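Local coordinates for prephenate dehydrogenase (Corynebacterium glutamicum ATCC 13032, PDB 3KTD), which probably catalyses the NAD(P)+-dependent oxidation of prephenate in tyrosine biosynthesis, at residues R196-H199 and L200-L204; L208-V211 and G212-G216. All blocks are in the same frame, centred on the assembly; numbering follows the deposited sequence.

Both contacts are local turns of one helix, 187-214, with centres about 18 Å apart. They lie in the region assigned to the family's dimerization domain. Contact 1 (196-204) is buried, between helices 238-247 and 249-270 of its own chain and the second subunit. Contact 2 (208-216) lies farther from the chain centre, is partly buried, and ends where the helix gives way to a turn. In contact 1 two side chains add weak bonds to main-chain carbonyls. In contact 2 the bonds joining the two segments are main-chain ones, and the polar side chains serve the second subunit. Across the dimer, Arg196 of one subunit meets Val211 of the other.

Contact 1: R196-H199 and L200-L204; sequences RVSH and LTHIL
Within helix 187-214, just after a wider pi-type turn at 196-199, Thr201 and His202 bond back to the carbonyls of Val197 and Ser198. Ser198 O has two donors, both from His202. The backbone N of His202 lies 3.0 Å from Ser198 O, and its ring atom ND1 lies 2.6 Å from the same oxygen. The ring bond is weak, because the N-H is bent, at 128°. His202 CG is anti to its own carbonyl carbon (chi1 -75°), which turns the ring back towards Ser198. Ser198 OG comes in at the ring edge, in plane, 3.9 Å from His202 CE1. Thr201 OG1 makes a weak bond to Val197 O at 2.9 Å. Its chi1 of -59° sets the hydroxyl beside the backbone N, facing the previous turn. Ile203 N then bonds to His199 O at 2.9 Å.

The other side chains lead outward. His199 ND1 bonds to Asn248, and Leu200 packs on Leu252 and Leu256 of helix 249-270. Arg196 forms a salt bridge with Glu258, and its NH1 bonds to Val211 O of the second subunit. The His202 ring bond is a weak local one. A threonine hydroxyl turned back to the carbonyl four residues earlier is a known feature of alpha helices, here in a helix at the dimer interface.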
loop_
_atom_site.group_PDB
_atom_site.type_symbol
_atom_site.label_atom_id
_atom_site.label_comp_id
_atom_site.label_asym_id
_atom_site.label_seq_id
_atom_site.Cartn_x
_atom_site.Cartn_y
_atom_site.Cartn_z
ATOM N N ARG A 196 -0.029 -11.024 10.671
ATOM C CA ARG A 196 -0.060 -9.584 10.839
ATOM C C ARG A 196 0.451 -8.837 9.615
ATOM O O ARG A 196 -0.258 -7.992 9.074
ATOM C CB ARG A 196 0.774 -9.181 12.051
ATOM C CG ARG A 196 0.239 -9.704 13.391
ATOM C CD ARG A 196 1.239 -9.447 14.523
ATOM N NE ARG A 196 0.693 -9.816 15.824
ATOM C CZ ARG A 196 -0.132 -9.067 16.553
ATOM N NH1 ARG A 196 -0.539 -7.876 16.128
ATOM N NH2 ARG A 196 -0.564 -9.521 17.718
ATOM N N VAL A 197 1.658 -9.166 9.159
ATOM C CA VAL A 197 2.325 -8.350 8.142
ATOM C C VAL A 197 2.070 -8.727 6.685
ATOM O O VAL A 197 2.487 -8.002 5.773
ATOM C CB VAL A 197 3.851 -8.304 8.381
ATOM C CG1 VAL A 197 4.149 -7.765 9.767
ATOM C CG2 VAL A 197 4.463 -9.667 8.188
ATOM N N SER A 198 1.375 -9.831 6.457
ATOM C CA SER A 198 1.137 -10.295 5.092
ATOM C C SER A 198 -0.302 -10.739 4.832
ATOM O O SER A 198 -0.917 -10.334 3.847
ATOM C CB SER A 198 2.099 -11.439 4.774
ATOM O OG SER A 198 1.744 -12.063 3.555
ATOM N N HIS A 199 -0.836 -11.580 5.709
ATOM C CA HIS A 199 -2.178 -12.111 5.522
ATOM C C HIS A 199 -3.243 -11.042 5.793
ATOM O O HIS A 199 -4.102 -10.825 4.953
ATOM C CB HIS A 199 -2.390 -13.396 6.342
ATOM C CG HIS A 199 -1.361 -14.459 6.066
ATOM N ND1 HIS A 199 -1.015 -15.427 6.984
ATOM C CD2 HIS A 199 -0.567 -14.667 4.988
ATOM C CE1 HIS A 199 -0.081 -16.205 6.470
ATOM N NE2 HIS A 199 0.208 -15.764 5.258
ATOM N N LEU A 200 -3.167 -10.353 6.930
ATOM C CA LEU A 200 -4.081 -9.240 7.206
ATOM C C LEU A 200 -3.900 -8.173 6.138
ATOM O O LEU A 200 -4.877 -7.544 5.716
ATOM C CB LEU A 200 -3.823 -8.635 8.590
ATOM C CG LEU A 200 -4.674 -7.424 9.015
ATOM C CD1 LEU A 200 -6.147 -7.798 9.191
ATOM C CD2 LEU A 200 -4.121 -6.816 10.303
ATOM N N THR A 201 -2.652 -7.978 5.692
ATOM C CA THR A 201 -2.362 -7.004 4.634
ATOM C C THR A 201 -3.240 -7.327 3.438
ATOM O O THR A 201 -3.922 -6.451 2.890
ATOM C CB THR A 201 -0.879 -7.008 4.223
ATOM O OG1 THR A 201 -0.069 -6.714 5.364
ATOM C CG2 THR A 201 -0.594 -5.975 3.120
ATOM N N HIS A 202 -3.252 -8.603 3.062
ATOM C CA HIS A 202 -4.093 -9.062 1.948
ATOM C C HIS A 202 -5.600 -8.932 2.212
ATOM O O HIS A 202 -6.330 -8.542 1.319
ATOM C CB HIS A 202 -3.727 -10.490 1.543
ATOM C CG HIS A 202 -2.441 -10.580 0.783
ATOM N ND1 HIS A 202 -1.271 -11.043 1.345
ATOM C CD2 HIS A 202 -2.134 -10.230 -0.489
ATOM C CE1 HIS A 202 -0.306 -10.994 0.446
ATOM N NE2 HIS A 202 -0.802 -10.500 -0.674
ATOM N N ILE A 203 -6.052 -9.236 3.428
ATOM C CA ILE A 203 -7.467 -9.130 3.762
ATOM C C ILE A 203 -7.942 -7.674 3.654
ATOM O O ILE A 203 -8.984 -7.404 3.068
ATOM C CB ILE A 203 -7.767 -9.618 5.180
ATOM C CG1 ILE A 203 -7.535 -11.123 5.312
ATOM C CG2 ILE A 203 -9.210 -9.325 5.537
ATOM C CD1 ILE A 203 -8.584 -11.969 4.636
ATOM N N LEU A 204 -7.167 -6.749 4.216
ATOM C CA LEU A 204 -7.499 -5.330 4.181
ATOM C C LEU A 204 -7.488 -4.796 2.751
ATOM O O LEU A 204 -8.319 -3.958 2.392
ATOM C CB LEU A 204 -6.538 -4.522 5.050
ATOM C CG LEU A 204 -6.520 -4.838 6.551
ATOM C CD1 LEU A 204 -5.465 -4.027 7.259
ATOM C CD2 LEU A 204 -7.873 -4.596 7.190
#

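Contact 2: L208-V211 and G212-G216; sequences LAIV and GDNGG
Leu208, Ala209 and Ile210 each offer a carbonyl to the residue four places on. Gly212 N bonds to Leu208 O at 3.0 Å. Asp213 N bonds to Ala209 O at 2.9 Å. Asn214 N bonds to Ile210 O at 2.7 Å. These are ordinary alpha-helical bonds, and all three are fairly straight. Beyond them the spacing tightens to three residues: Gly215 N reaches Gly212 O at 3.0 Å, and Gly216 N reaches Asp213 O at 3.0 Å.

Helix 187-214 runs out around here. The chain turns towards helix 216-222. Gly216, between the two helices, has a positive phi of 77°, a backbone shape that glycine reaches readily.

Side-chain packing between the two segments is slight. Ile210 and Asn214 lie side by side and point the same way. Ile210 CG2 touches the Asn214 amide, 3.8 Å from OD1. Asn214 CG is anti to its carbonyl carbon (chi1 -72°), which sets the amide beside Ile210. Asp213 CB lies 3.3 Å from Ala209 O. Outside this turn, Leu208 and Ala209 pack on Thr231 of the same chain, in a loop, while Ile210 packs on Ile262 of the second subunit. Val211 packs on Leu200 of the second subunit.

The polar side-chain ends find partners across the dimer. Asp213 CG lies anti to the backbone N (chi1 177°), and OD2 of its carboxylate forms a salt bridge with Arg290 of the second subunit. Asn214 ND2 bonds to Glu258 OE1 of the second subunit.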
loop_
_atom_site.group_PDB
_atom_site.type_symbol
_atom_site.label_atom_id
_atom_site.label_comp_id
_atom_site.label_asym_id
_atom_site.label_seq_id
_atom_site.Cartn_x
_atom_site.Cartn_y
_atom_site.Cartn_z
ATOM N N LEU A 208 -10.712 -3.001 0.940
ATOM C CA LEU A 208 -10.631 -1.640 0.434
ATOM C C LEU A 208 -11.081 -1.578 -1.016
ATOM O O LEU A 208 -11.769 -0.639 -1.412
ATOM C CB LEU A 208 -9.200 -1.103 0.564
ATOM C CG LEU A 208 -8.973 0.312 0.012
ATOM C CD1 LEU A 208 -9.822 1.329 0.764
ATOM C CD2 LEU A 208 -7.493 0.700 0.042
ATOM N N ALA A 209 -10.699 -2.574 -1.811
ATOM C CA ALA A 209 -11.083 -2.576 -3.222
ATOM C C ALA A 209 -12.596 -2.646 -3.385
ATOM O O ALA A 209 -13.159 -1.995 -4.273
ATOM C CB ALA A 209 -10.411 -3.705 -3.972
ATOM N N ILE A 210 -13.246 -3.433 -2.531
ATOM C CA ILE A 210 -14.695 -3.598 -2.585
ATOM C C ILE A 210 -15.393 -2.294 -2.193
ATOM O O ILE A 210 -16.268 -1.811 -2.927
ATOM C CB ILE A 210 -15.175 -4.735 -1.673
ATOM C CG1 ILE A 210 -14.677 -6.082 -2.198
ATOM C CG2 ILE A 210 -16.702 -4.751 -1.597
ATOM C CD1 ILE A 210 -14.896 -7.221 -1.231
ATOM N N VAL A 211 -14.991 -1.719 -1.057
ATOM C CA VAL A 211 -15.586 -0.464 -0.585
ATOM C C VAL A 211 -15.420 0.664 -1.613
ATOM O O VAL A 211 -16.305 1.514 -1.767
ATOM C CB VAL A 211 -15.026 -0.026 0.785
ATOM C CG1 VAL A 211 -15.633 1.321 1.221
ATOM C CG2 VAL A 211 -15.301 -1.102 1.839
ATOM N N GLY A 212 -14.297 0.658 -2.322
ATOM C CA GLY A 212 -14.056 1.638 -3.381
ATOM C C GLY A 212 -14.920 1.372 -4.599
ATOM O O GLY A 212 -15.548 2.291 -5.144
ATOM N N ASP A 213 -14.954 0.109 -5.017
ATOM C CA ASP A 213 -15.786 -0.311 -6.139
ATOM C C ASP A 213 -17.264 -0.024 -5.859
ATOM O O ASP A 213 -17.993 0.386 -6.759
ATOM C CB ASP A 213 -15.593 -1.798 -6.434
ATOM C CG ASP A 213 -16.497 -2.292 -7.557
ATOM O OD1 ASP A 213 -16.331 -1.852 -8.718
ATOM O OD2 ASP A 213 -17.374 -3.134 -7.275
ATOM N N ASN A 214 -17.693 -0.234 -4.613
ATOM C CA ASN A 214 -19.069 0.068 -4.201
ATOM C C ASN A 214 -19.444 1.514 -4.473
ATOM O O ASN A 214 -20.610 1.813 -4.720
ATOM C CB ASN A 214 -19.291 -0.223 -2.711
ATOM C CG ASN A 214 -19.329 -1.717 -2.386
ATOM O OD1 ASN A 214 -19.276 -2.587 -3.267
ATOM N ND2 ASN A 214 -19.415 -2.016 -1.100
ATOM N N GLY A 215 -18.457 2.408 -4.421
ATOM C CA GLY A 215 -18.683 3.841 -4.657
ATOM C C GLY A 215 -19.018 4.215 -6.096
ATOM O O GLY A 215 -19.421 5.354 -6.364
ATOM N N GLY A 216 -18.836 3.274 -7.023
ATOM C CA GLY A 216 -19.172 3.502 -8.417
ATOM C C GLY A 216 -18.166 4.351 -9.164
ATOM O O GLY A 216 -16.998 4.444 -8.770
#